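Local coordinates for SidF, inhibitor of growth family, member 3 (Legionella pneumophila subsp. pneumophila, PDB 4FYE), which acts as a phosphoinositide phosphatase from Legionella, probably removing the 3-phosphate from phosphatidylinositol 3,4,5-trisphosphate, at residues V301-A306 and K393-T398; N350-T355 and V404-G409; H29-Y34 and A75-D80; T712-G717 and A737-I742. The protein carries 1 engineered substitution. All coordinates share one frame; numbering follows the deposited sequence.

Interaction 1: V301-A306 and K393-T398; sequences VIQTLA and KITIQT
Gln303 and Ile394 mark the closest backbone approach of helix 301-306 and strand 393-398, whose short axes come within 8.1 Å of each other and run in roughly the same sense at a crossing angle of -40°. The contact is densest where the methylene part of Gln303 meets the isoleucine: Gln303 CB lies 3.3 Å from Ile394 CG1, and the two side chains slant across one another. With its CG anti to the backbone N (chi1 -176°) and the chain extended beyond, Gln303 then runs alongside Thr395, pointing the same way as that side chain. Its aliphatic stem follows the strand backbone, Gln303 CG standing 3.4 Å from Thr395 O. The CD1 end of Ile394 also reaches the flank of Ile302, although at 4.4 Å from Ile302 CB this is looser. One helical turn further on, Ala306 CB receives Ile396 CD1 at 3.8 Å, the terminal methyl of the isoleucine being the part that touches. All the residues involved are buried. Ile396 also leans on Ile343 of helix 335-349, and Ile302 on Tyr410 of strand 402-416, which pairs with strand 391-399. Together these contacts describe the layered packing of a mixed alpha-beta fold: helix 284-311 lies against an outermost strand of a four-stranded mixed sheet, and the stem of Gln303, with Ile302 and Ala306, meets Ile394, Thr395 and Ile396 along that strand.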
loop_
_atom_site.group_PDB
_atom_site.type_symbol
_atom_site.label_atom_id
_atom_site.label_comp_id
_atom_site.label_asym_id
_atom_site.label_seq_id
_atom_site.Cartn_x
_atom_site.Cartn_y
_atom_site.Cartn_z
ATOM N N VAL A 301 -2.198 -4.390 -12.047
ATOM C CA VAL A 301 -2.985 -3.951 -10.909
ATOM C C VAL A 301 -4.454 -4.396 -11.015
ATOM O O VAL A 301 -5.062 -4.690 -9.996
ATOM C CB VAL A 301 -2.889 -2.400 -10.726
ATOM C CG1 VAL A 301 -3.953 -1.816 -9.760
ATOM C CG2 VAL A 301 -1.497 -2.044 -10.311
ATOM N N ILE A 302 -5.032 -4.397 -12.216
ATOM C CA ILE A 302 -6.427 -4.850 -12.376
ATOM C C ILE A 302 -6.484 -6.327 -12.105
ATOM O O ILE A 302 -7.366 -6.824 -11.428
ATOM C CB ILE A 302 -7.001 -4.546 -13.752
ATOM C CG1 ILE A 302 -6.856 -3.052 -14.015
ATOM C CG2 ILE A 302 -8.454 -5.047 -13.866
ATOM C CD1 ILE A 302 -7.838 -2.495 -14.994
ATOM N N GLN A 303 -5.500 -7.036 -12.594
ATOM C CA GLN A 303 -5.466 -8.433 -12.368
ATOM C C GLN A 303 -5.374 -8.767 -10.864
ATOM O O GLN A 303 -6.074 -9.672 -10.374
ATOM C CB GLN A 303 -4.293 -9.031 -13.123
ATOM C CG GLN A 303 -4.250 -10.537 -13.010
ATOM C CD GLN A 303 -3.231 -11.139 -13.918
ATOM O OE1 GLN A 303 -2.111 -11.399 -13.478
ATOM N NE2 GLN A 303 -3.586 -11.331 -15.192
ATOM N N THR A 304 -4.569 -8.019 -10.127
ATOM C CA THR A 304 -4.384 -8.269 -8.691
ATOM C C THR A 304 -5.667 -7.861 -7.933
ATOM O O THR A 304 -6.041 -8.555 -7.006
ATOM C CB THR A 304 -3.139 -7.511 -8.202
ATOM O OG1 THR A 304 -2.043 -7.892 -9.029
ATOM C CG2 THR A 304 -2.759 -7.783 -6.700
ATOM N N LEU A 305 -6.383 -6.795 -8.320
ATOM C CA LEU A 305 -7.582 -6.536 -7.561
ATOM C C LEU A 305 -8.648 -7.604 -7.768
ATOM O O LEU A 305 -9.366 -7.996 -6.834
ATOM C CB LEU A 305 -8.135 -5.195 -7.901
ATOM C CG LEU A 305 -7.301 -3.925 -7.694
ATOM C CD1 LEU A 305 -8.206 -2.837 -7.220
ATOM C CD2 LEU A 305 -6.104 -3.938 -6.772
ATOM N N ALA A 306 -8.732 -8.156 -8.973
ATOM C CA ALA A 306 -9.747 -9.186 -9.245
ATOM C C ALA A 306 -9.462 -10.434 -8.439
ATOM O O ALA A 306 -10.383 -11.071 -7.961
ATOM C CB ALA A 306 -9.786 -9.521 -10.722
ATOM N N LYS A 393 -8.744 -7.535 -20.115
ATOM C CA LYS A 393 -8.669 -8.980 -20.218
ATOM C C LYS A 393 -7.573 -9.471 -19.331
ATOM O O LYS A 393 -6.448 -9.058 -19.483
ATOM C CB LYS A 393 -8.466 -9.410 -21.653
ATOM C CG LYS A 393 -9.580 -8.862 -22.507
ATOM C CD LYS A 393 -9.731 -9.489 -23.887
ATOM C CE LYS A 393 -11.071 -9.030 -24.450
ATOM N NZ LYS A 393 -11.348 -9.500 -25.836
ATOM N N ILE A 394 -7.908 -10.351 -18.401
ATOM C CA ILE A 394 -7.035 -10.651 -17.263
ATOM C C ILE A 394 -6.940 -12.153 -17.043
ATOM O O ILE A 394 -7.609 -12.879 -17.713
ATOM C CB ILE A 394 -7.529 -9.847 -16.007
ATOM C CG1 ILE A 394 -6.427 -8.938 -15.658
ATOM C CG2 ILE A 394 -8.190 -10.653 -14.852
ATOM C CD1 ILE A 394 -6.413 -7.820 -16.664
ATOM N N THR A 395 -6.091 -12.614 -16.138
ATOM C CA THR A 395 -5.975 -14.054 -15.864
ATOM C C THR A 395 -6.287 -14.258 -14.394
ATOM O O THR A 395 -5.814 -13.497 -13.588
ATOM C CB THR A 395 -4.533 -14.544 -16.150
ATOM O OG1 THR A 395 -4.362 -14.598 -17.559
ATOM C CG2 THR A 395 -4.286 -15.914 -15.601
ATOM N N ILE A 396 -7.074 -15.277 -14.049
ATOM C CA ILE A 396 -7.439 -15.502 -12.684
ATOM C C ILE A 396 -6.900 -16.870 -12.369
ATOM O O ILE A 396 -7.250 -17.839 -13.050
ATOM C CB ILE A 396 -8.993 -15.494 -12.516
ATOM C CG1 ILE A 396 -9.567 -14.087 -12.779
ATOM C CG2 ILE A 396 -9.450 -16.076 -11.169
ATOM C CD1 ILE A 396 -9.453 -13.197 -11.610
ATOM N N GLN A 397 -6.062 -16.943 -11.343
ATOM C CA GLN A 397 -5.648 -18.250 -10.796
ATOM C C GLN A 397 -6.788 -19.008 -10.108
ATOM O O GLN A 397 -7.318 -18.515 -9.110
ATOM C CB GLN A 397 -4.612 -18.031 -9.714
ATOM C CG GLN A 397 -3.261 -17.610 -10.172
ATOM C CD GLN A 397 -2.786 -18.506 -11.272
ATOM O OE1 GLN A 397 -2.646 -18.057 -12.421
ATOM N NE2 GLN A 397 -2.593 -19.800 -10.953
ATOM N N THR A 398 -7.122 -20.212 -10.571
ATOM C CA THR A 398 -8.196 -21.015 -9.955
ATOM C C THR A 398 -7.674 -22.039 -8.951
ATOM O O THR A 398 -8.300 -22.307 -7.939
ATOM C CB THR A 398 -9.044 -21.764 -11.002
ATOM O OG1 THR A 398 -8.233 -22.731 -11.653
ATOM C CG2 THR A 398 -9.622 -20.810 -12.050
#

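Interaction 2: N350-T355 and V404-G409; sequences NPLSVT and VETAVG
Gly409 meets Leu352 and Val354 through both of its backbone polar atoms. Gly409 N donates to Leu352 O over 2.7 Å in a nearly straight bond, 170° at the hydrogen, with the donor tilted moderately from the carbonyl plane. In return Val354 N donates to Gly409 O at 2.9 Å. This second bond is more bent, 136° at the hydrogen, and its donor stands above the carbonyl plane. Two bonds from one residue to the neighbours of Ser353 define a parallel bridge, and the CA atoms of Ser353 and Gly409 are only 4.0 Å apart, a close approach made where the glycine presents no side chain. Ser353 CA adds a CA-H...O contact of 3.4 Å to Gly409 O. Val408 lies on the other face of the sheet from Ser353 and divides its methyls between two partners. With CG1 anti to the backbone N (chi1 173°), that methyl is 4.0 Å from Val354 CB, while Val408 CG2 is 4.0 Å from Leu352 CB. Farther out, Leu305 and Gln309 of helix 284-311 touch Val354, Ile302 and Ala306 touch Val408, and Gln309 NE2 bonds Ser353 O. Tyr346 of helix 335-349 packs on Leu352, and strand 391-399 pairs with strand 402-416 through backbone bonds. The chemistry implies a join that is directional at a single glycine, where one straight and one bent bond fix the strand register, and apolar on the helix-covered face, where Val408 bridges Leu352 and Val354.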
loop_
_atom_site.group_PDB
_atom_site.type_symbol
_atom_site.label_atom_id
_atom_site.label_comp_id
_atom_site.label_asym_id
_atom_site.label_seq_id
_atom_site.Cartn_x
_atom_site.Cartn_y
_atom_site.Cartn_z
ATOM N N ASN A 350 -20.226 -14.812 -14.145
ATOM C CA ASN A 350 -20.456 -13.507 -13.558
ATOM C C ASN A 350 -19.476 -12.456 -14.067
ATOM O O ASN A 350 -18.255 -12.698 -14.092
ATOM C CB ASN A 350 -20.386 -13.607 -12.005
ATOM C CG ASN A 350 -21.533 -14.475 -11.402
ATOM O OD1 ASN A 350 -22.544 -13.956 -10.989
ATOM N ND2 ASN A 350 -21.348 -15.749 -11.337
ATOM N N PRO A 351 -19.997 -11.312 -14.508
ATOM C CA PRO A 351 -19.170 -10.153 -14.924
ATOM C C PRO A 351 -18.431 -9.643 -13.728
ATOM O O PRO A 351 -18.977 -9.582 -12.656
ATOM C CB PRO A 351 -20.192 -9.091 -15.375
ATOM C CG PRO A 351 -21.507 -9.851 -15.588
ATOM C CD PRO A 351 -21.353 -11.285 -15.088
ATOM N N LEU A 352 -17.169 -9.329 -13.886
ATOM C CA LEU A 352 -16.352 -9.009 -12.745
ATOM C C LEU A 352 -16.086 -7.561 -12.812
ATOM O O LEU A 352 -15.855 -7.037 -13.922
ATOM C CB LEU A 352 -15.030 -9.707 -12.831
ATOM C CG LEU A 352 -14.877 -10.928 -11.932
ATOM C CD1 LEU A 352 -16.198 -11.568 -11.540
ATOM C CD2 LEU A 352 -14.004 -11.934 -12.668
ATOM N N SER A 353 -16.132 -6.896 -11.657
ATOM C CA SER A 353 -15.695 -5.543 -11.704
ATOM C C SER A 353 -15.059 -5.112 -10.439
ATOM O O SER A 353 -15.357 -5.602 -9.370
ATOM C CB SER A 353 -16.786 -4.551 -12.190
ATOM O OG SER A 353 -17.980 -4.798 -11.561
ATOM N N VAL A 354 -14.176 -4.155 -10.588
ATOM C CA VAL A 354 -13.265 -3.919 -9.589
ATOM C C VAL A 354 -13.226 -2.446 -9.471
ATOM O O VAL A 354 -13.366 -1.773 -10.466
ATOM C CB VAL A 354 -11.977 -4.586 -10.071
ATOM C CG1 VAL A 354 -10.923 -3.614 -10.517
ATOM C CG2 VAL A 354 -11.542 -5.602 -9.050
ATOM N N THR A 355 -13.097 -1.931 -8.255
ATOM C CA THR A 355 -12.818 -0.480 -8.112
ATOM C C THR A 355 -11.600 -0.126 -7.274
ATOM O O THR A 355 -11.445 -0.575 -6.152
ATOM C CB THR A 355 -14.074 0.416 -7.915
ATOM O OG1 THR A 355 -13.814 1.494 -6.985
ATOM C CG2 THR A 355 -15.334 -0.350 -7.566
ATOM N N VAL A 404 -7.951 -19.200 -15.514
ATOM C CA VAL A 404 -8.949 -18.861 -16.541
ATOM C C VAL A 404 -8.791 -17.432 -16.966
ATOM O O VAL A 404 -8.253 -16.615 -16.210
ATOM C CB VAL A 404 -10.404 -19.146 -16.044
ATOM C CG1 VAL A 404 -10.544 -20.647 -15.731
ATOM C CG2 VAL A 404 -10.767 -18.328 -14.800
ATOM N N GLU A 405 -9.275 -17.100 -18.153
ATOM C CA GLU A 405 -9.123 -15.739 -18.658
ATOM C C GLU A 405 -10.482 -15.045 -18.642
ATOM O O GLU A 405 -11.454 -15.678 -18.986
ATOM C CB GLU A 405 -8.563 -15.781 -20.093
ATOM C CG GLU A 405 -7.033 -15.861 -20.178
ATOM C CD GLU A 405 -6.469 -15.135 -21.407
ATOM O OE1 GLU A 405 -5.785 -14.094 -21.225
ATOM O OE2 GLU A 405 -6.709 -15.586 -22.561
ATOM N N THR A 406 -10.551 -13.769 -18.257
ATOM C CA THR A 406 -11.805 -13.029 -18.260
ATOM C C THR A 406 -11.584 -11.552 -18.468
ATOM O O THR A 406 -10.618 -10.976 -17.983
ATOM C CB THR A 406 -12.404 -12.856 -16.840
ATOM O OG1 THR A 406 -11.690 -13.605 -15.865
ATOM C CG2 THR A 406 -13.863 -13.085 -16.802
ATOM N N ALA A 407 -12.577 -10.913 -19.025
ATOM C CA ALA A 407 -12.660 -9.464 -18.982
ATOM C C ALA A 407 -12.946 -9.072 -17.538
ATOM O O ALA A 407 -13.611 -9.835 -16.867
ATOM C CB ALA A 407 -13.779 -8.997 -19.917
ATOM N N VAL A 408 -12.433 -7.939 -17.058
ATOM C CA VAL A 408 -12.767 -7.410 -15.717
ATOM C C VAL A 408 -13.046 -5.909 -15.830
ATOM O O VAL A 408 -12.214 -5.198 -16.371
ATOM C CB VAL A 408 -11.637 -7.528 -14.683
ATOM C CG1 VAL A 408 -12.041 -6.783 -13.386
ATOM C CG2 VAL A 408 -11.355 -8.995 -14.287
ATOM N N GLY A 409 -14.191 -5.441 -15.286
ATOM C CA GLY A 409 -14.614 -4.028 -15.275
ATOM C C GLY A 409 -13.718 -3.225 -14.324
ATOM O O GLY A 409 -13.289 -3.746 -13.290
#

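Interaction 3: H29-Y34 and A75-D80; sequences HLAYGY and ANNYID
Asn77 reaches the Tyr32-Gly33 peptide because its CG stands anti to its own carbonyl carbon (chi1 -69°) and the small chi2 turns the amide so that both OD1 and ND2 face the loop. The amide plane is steep to the peptide, at about 70°, and its two polar atoms sit over one peptide face. Asn77 ND2 lies above Tyr32 O at 2.9 Å, giving a weak hydrogen bond, bent to 139° at the hydrogen. Asn77 OD1 is 3.0 Å from Gly33 N but also stands above the peptide plane, so the N-H points elsewhere and the angle is too poor for a bond. Arg38 NH1 is a second donor to Tyr32 O, an oxygen that also lies in plane at the edge of the Tyr34 ring. A turn along the helix, Ala31 CB rests 3.9 Å from Asp80 CB, while the carboxylate of Asp80 forms a salt bridge with Lys113 through OD1. Other side chains of helix 71-92 hold the loop beyond this pair: Gln73 bonds Tyr34 N, Glu74 bonds Tyr34 OH, and Asn81 bonds Ala31 N. Successive helix turns thus meet successive loop residues in reverse order. The arrangement is that of an irregular segment laid antiparallel along a helix, gripped largely by side-chain-to-backbone bonds, and it docks the loop preceding strand 39-42 onto helix 71-92.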
loop_
_atom_site.group_PDB
_atom_site.type_symbol
_atom_site.label_atom_id
_atom_site.label_comp_id
_atom_site.label_asym_id
_atom_site.label_seq_id
_atom_site.Cartn_x
_atom_site.Cartn_y
_atom_site.Cartn_z
ATOM N N HIS A 29 15.533 -17.195 3.228
ATOM C CA HIS A 29 15.757 -16.395 2.028
ATOM C C HIS A 29 16.673 -15.170 2.166
ATOM O O HIS A 29 17.237 -14.678 1.181
ATOM C CB HIS A 29 14.399 -16.027 1.439
ATOM C CG HIS A 29 13.553 -17.246 1.086
ATOM N ND1 HIS A 29 14.082 -18.374 0.499
ATOM C CD2 HIS A 29 12.199 -17.487 1.255
ATOM C CE1 HIS A 29 13.112 -19.280 0.331
ATOM N NE2 HIS A 29 11.955 -18.745 0.801
ATOM N N LEU A 30 16.828 -14.644 3.372
ATOM C CA LEU A 30 17.646 -13.453 3.557
ATOM C C LEU A 30 17.788 -13.217 5.060
ATOM O O LEU A 30 17.047 -13.800 5.859
ATOM C CB LEU A 30 17.007 -12.250 2.838
ATOM C CG LEU A 30 15.807 -11.567 3.525
ATOM C CD1 LEU A 30 16.104 -10.129 3.982
ATOM C CD2 LEU A 30 14.645 -11.588 2.571
ATOM N N ALA A 31 18.735 -12.379 5.445
ATOM C CA ALA A 31 18.982 -12.181 6.859
ATOM C C ALA A 31 18.137 -11.063 7.427
ATOM O O ALA A 31 18.134 -9.937 6.936
ATOM C CB ALA A 31 20.441 -11.911 7.112
ATOM N N TYR A 32 17.411 -11.398 8.474
ATOM C CA TYR A 32 16.605 -10.411 9.201
ATOM C C TYR A 32 17.167 -9.918 10.549
ATOM O O TYR A 32 16.752 -8.842 11.005
ATOM C CB TYR A 32 15.283 -11.049 9.462
ATOM C CG TYR A 32 14.490 -11.226 8.241
ATOM C CD1 TYR A 32 13.688 -10.156 7.745
ATOM C CD2 TYR A 32 14.481 -12.446 7.568
ATOM C CE1 TYR A 32 12.897 -10.316 6.607
ATOM C CE2 TYR A 32 13.694 -12.611 6.422
ATOM C CZ TYR A 32 12.916 -11.561 5.957
ATOM O OH TYR A 32 12.104 -11.765 4.869
ATOM N N GLY A 33 18.084 -10.698 11.159
ATOM C CA GLY A 33 18.725 -10.419 12.438
ATOM C C GLY A 33 17.723 -10.480 13.590
ATOM O O GLY A 33 16.623 -11.018 13.437
ATOM N N TYR A 34 18.076 -9.885 14.732
ATOM C CA TYR A 34 17.274 -10.014 15.927
ATOM C C TYR A 34 16.873 -11.496 16.173
ATOM O O TYR A 34 15.680 -11.843 16.225
ATOM C CB TYR A 34 16.055 -9.073 15.866
ATOM C CG TYR A 34 16.394 -7.614 15.521
ATOM C CD1 TYR A 34 16.633 -6.649 16.553
ATOM C CD2 TYR A 34 16.529 -7.192 14.187
ATOM C CE1 TYR A 34 16.969 -5.332 16.258
ATOM C CE2 TYR A 34 16.894 -5.874 13.887
ATOM C CZ TYR A 34 17.080 -4.943 14.922
ATOM O OH TYR A 34 17.413 -3.618 14.612
ATOM N N ALA A 75 23.876 -3.865 11.078
ATOM C CA ALA A 75 25.177 -4.126 10.480
ATOM C C ALA A 75 25.317 -5.568 10.005
ATOM O O ALA A 75 25.752 -5.788 8.880
ATOM C CB ALA A 75 26.270 -3.791 11.444
ATOM N N ASN A 76 24.929 -6.544 10.839
ATOM C CA ASN A 76 24.923 -7.945 10.397
ATOM C C ASN A 76 24.016 -8.184 9.214
ATOM O O ASN A 76 24.434 -8.856 8.293
ATOM C CB ASN A 76 24.517 -8.897 11.488
ATOM C CG ASN A 76 25.563 -9.040 12.582
ATOM O OD1 ASN A 76 26.640 -8.492 12.522
ATOM N ND2 ASN A 76 25.195 -9.728 13.619
ATOM N N ASN A 77 22.796 -7.634 9.222
ATOM C CA ASN A 77 21.877 -7.741 8.086
ATOM C C ASN A 77 22.472 -7.172 6.799
ATOM O O ASN A 77 22.489 -7.797 5.753
ATOM C CB ASN A 77 20.570 -7.007 8.382
ATOM C CG ASN A 77 19.776 -7.704 9.443
ATOM O OD1 ASN A 77 20.031 -8.870 9.732
ATOM N ND2 ASN A 77 18.827 -6.997 10.050
ATOM N N TYR A 78 22.956 -5.965 6.906
ATOM C CA TYR A 78 23.679 -5.357 5.830
ATOM C C TYR A 78 24.805 -6.179 5.366
ATOM O O TYR A 78 24.884 -6.360 4.196
ATOM C CB TYR A 78 24.223 -3.993 6.216
ATOM C CG TYR A 78 24.801 -3.311 5.014
ATOM C CD1 TYR A 78 24.005 -2.572 4.176
ATOM C CD2 TYR A 78 26.149 -3.432 4.699
ATOM C CE1 TYR A 78 24.545 -1.930 3.081
ATOM C CE2 TYR A 78 26.676 -2.787 3.628
ATOM C CZ TYR A 78 25.847 -2.052 2.823
ATOM O OH TYR A 78 26.357 -1.403 1.745
ATOM N N ILE A 79 25.689 -6.674 6.256
ATOM C CA ILE A 79 26.811 -7.468 5.776
ATOM C C ILE A 79 26.307 -8.697 4.961
ATOM O O ILE A 79 26.700 -8.908 3.822
ATOM C CB ILE A 79 27.716 -7.977 6.903
ATOM C CG1 ILE A 79 28.233 -6.890 7.870
ATOM C CG2 ILE A 79 28.838 -8.813 6.362
ATOM C CD1 ILE A 79 29.162 -5.872 7.338
ATOM N N ASP A 80 25.413 -9.481 5.541
ATOM C CA ASP A 80 25.039 -10.781 5.028
ATOM C C ASP A 80 24.278 -10.628 3.746
ATOM O O ASP A 80 24.467 -11.430 2.823
ATOM C CB ASP A 80 24.130 -11.541 6.027
ATOM C CG ASP A 80 24.873 -11.995 7.294
ATOM O OD1 ASP A 80 26.134 -12.028 7.315
ATOM O OD2 ASP A 80 24.189 -12.313 8.299
#

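Interaction 4: T712-G717 and A737-I742; sequences TGVSGG and ANFAKI
Val714 and Phe739 form the apolar centre of this contact. Their side chains cross at about a right angle: Val714 CG2 lies 3.9 Å from Phe739 CB and meets the ring at its edge, near the ring plane, while Val714 CG1 lies 4.0 Å from Phe739 CB as well and also reaches Ala740 CB, at 4.3 Å. The same alanine methyl touches Thr712 CB at 4.0 Å. At the other end of the loop Ala737 CB sits 3.8 Å from Gly716 CA, so backbone meets methyl there. The polar component is slight. Ala737 CA makes a CA-H...O contact with Ser715 O at 3.3 Å, with 125° at the hydrogen. Other polar bonds of the loop run within it and to its surroundings: Thr712 OG1, placed between the backbone N and carbonyl carbon (chi1 69°), accepts a weak bond from Val714 N and is also bonded to His708 O. Ser715 OG is hydrogen-bonded to Glu74, Arg38 and Thr709. The loop leaves helix 701-712 at Gly713, whose phi is positive, and passes beside helix 733-741. Around the pair, Val714 touches Tyr78 of helix 71-92, and Phe739 inserts toward Glu74 of that helix and toward Val148 and Leu152 of helix 136-163.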
loop_
_atom_site.group_PDB
_atom_site.type_symbol
_atom_site.label_atom_id
_atom_site.label_comp_id
_atom_site.label_asym_id
_atom_site.label_seq_id
_atom_site.Cartn_x
_atom_site.Cartn_y
_atom_site.Cartn_z
ATOM N N THR A 712 14.907 -3.950 1.394
ATOM C CA THR A 712 16.238 -3.325 1.145
ATOM C C THR A 712 17.367 -4.075 1.777
ATOM O O THR A 712 18.500 -3.799 1.466
ATOM C CB THR A 712 16.349 -1.826 1.584
ATOM O OG1 THR A 712 16.296 -1.753 3.025
ATOM C CG2 THR A 712 15.159 -0.946 0.953
ATOM N N GLY A 713 17.097 -5.068 2.619
ATOM C CA GLY A 713 18.216 -5.643 3.360
ATOM C C GLY A 713 18.517 -5.070 4.757
ATOM O O GLY A 713 19.205 -5.729 5.536
ATOM N N VAL A 714 17.905 -3.935 5.126
ATOM C CA VAL A 714 18.170 -3.232 6.396
ATOM C C VAL A 714 16.848 -2.627 6.938
ATOM O O VAL A 714 15.860 -2.446 6.209
ATOM C CB VAL A 714 19.252 -2.230 5.996
ATOM C CG1 VAL A 714 18.806 -0.774 5.862
ATOM C CG2 VAL A 714 20.612 -2.559 6.526
ATOM N N SER A 715 16.746 -2.323 8.218
ATOM C CA SER A 715 15.459 -1.720 8.648
ATOM C C SER A 715 15.286 -0.270 8.170
ATOM O O SER A 715 16.200 0.362 7.587
ATOM C CB SER A 715 15.240 -1.811 10.144
ATOM O OG SER A 715 15.287 -3.161 10.587
ATOM N N GLY A 716 14.090 0.252 8.391
ATOM C CA GLY A 716 13.849 1.614 8.051
ATOM C C GLY A 716 12.357 1.912 7.992
ATOM O O GLY A 716 11.551 1.324 8.700
ATOM N N GLY A 717 12.062 2.653 6.926
ATOM C CA GLY A 717 11.200 3.739 6.913
ATOM C C GLY A 717 12.113 4.925 7.176
ATOM O O GLY A 717 12.664 5.026 8.262
ATOM N N ALA A 737 17.859 3.151 7.948
ATOM C CA ALA A 737 17.519 3.133 6.509
ATOM C C ALA A 737 18.641 3.711 5.655
ATOM O O ALA A 737 18.938 3.162 4.592
ATOM C CB ALA A 737 16.219 3.883 6.193
ATOM N N ASN A 738 19.275 4.790 6.095
ATOM C CA ASN A 738 20.476 5.253 5.354
ATOM C C ASN A 738 21.406 4.171 4.887
ATOM O O ASN A 738 21.916 4.283 3.801
ATOM C CB ASN A 738 21.207 6.314 6.141
ATOM C CG ASN A 738 20.383 7.588 6.228
ATOM O OD1 ASN A 738 19.587 7.869 5.309
ATOM N ND2 ASN A 738 20.517 8.340 7.321
ATOM N N PHE A 739 21.630 3.139 5.685
ATOM C CA PHE A 739 22.569 2.094 5.311
ATOM C C PHE A 739 22.368 1.634 3.877
ATOM O O PHE A 739 23.324 1.354 3.171
ATOM C CB PHE A 739 22.458 0.900 6.251
ATOM C CG PHE A 739 23.071 1.125 7.596
ATOM C CD1 PHE A 739 23.608 2.346 7.930
ATOM C CD2 PHE A 739 23.100 0.112 8.528
ATOM C CE1 PHE A 739 24.164 2.555 9.171
ATOM C CE2 PHE A 739 23.657 0.312 9.770
ATOM C CZ PHE A 739 24.191 1.537 10.091
ATOM N N ALA A 740 21.115 1.548 3.457
ATOM C CA ALA A 740 20.771 1.091 2.119
ATOM C C ALA A 740 21.312 2.018 1.043
ATOM O O ALA A 740 21.716 1.580 -0.023
ATOM C CB ALA A 740 19.269 0.949 1.984
ATOM N N LYS A 741 21.264 3.309 1.316
ATOM C CA LYS A 741 21.755 4.326 0.398
ATOM C C LYS A 741 23.258 4.337 0.103
ATOM O O LYS A 741 23.657 4.612 -1.022
ATOM C CB LYS A 741 21.293 5.713 0.839
ATOM C CG LYS A 741 19.852 6.008 0.475
ATOM C CD LYS A 741 19.263 7.061 1.391
ATOM C CE LYS A 741 20.017 8.370 1.274
ATOM N NZ LYS A 741 21.062 8.510 2.323
ATOM N N ILE A 742 24.090 4.060 1.100
ATOM C CA ILE A 742 25.500 4.443 1.051
ATOM C C ILE A 742 26.275 3.892 -0.142
ATOM O O ILE A 742 26.108 2.744 -0.543
ATOM C CB ILE A 742 26.259 4.047 2.333
ATOM C CG1 ILE A 742 26.314 2.529 2.487
ATOM C CG2 ILE A 742 25.633 4.699 3.555
ATOM C CD1 ILE A 742 26.609 2.086 3.900
#

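Overall arrangement
From the N terminus, interaction 3 comes first, closing a loop that contains strands 39-42 and 50-55 and returns the chain to helix 71-92. Interactions 1 and 2 follow and cross, since residues 350-355 fall between the two segments of interaction 1 and residues 404-409 come after both. Their centres are 8 Å apart; interaction 1 lays helix 284-311 on strand 391-399, and interaction 2 pairs strands 353-360 and 402-416 of the same sheet. Interaction 4 closes a short connection near the modelled C terminus. It touches interaction 3, with centres 11 Å apart, although the two are in series, so the chain's first and last parts meet. Interactions 2 and 3 lie on opposite sides of the chain's centre, about 42 Å apart between centres.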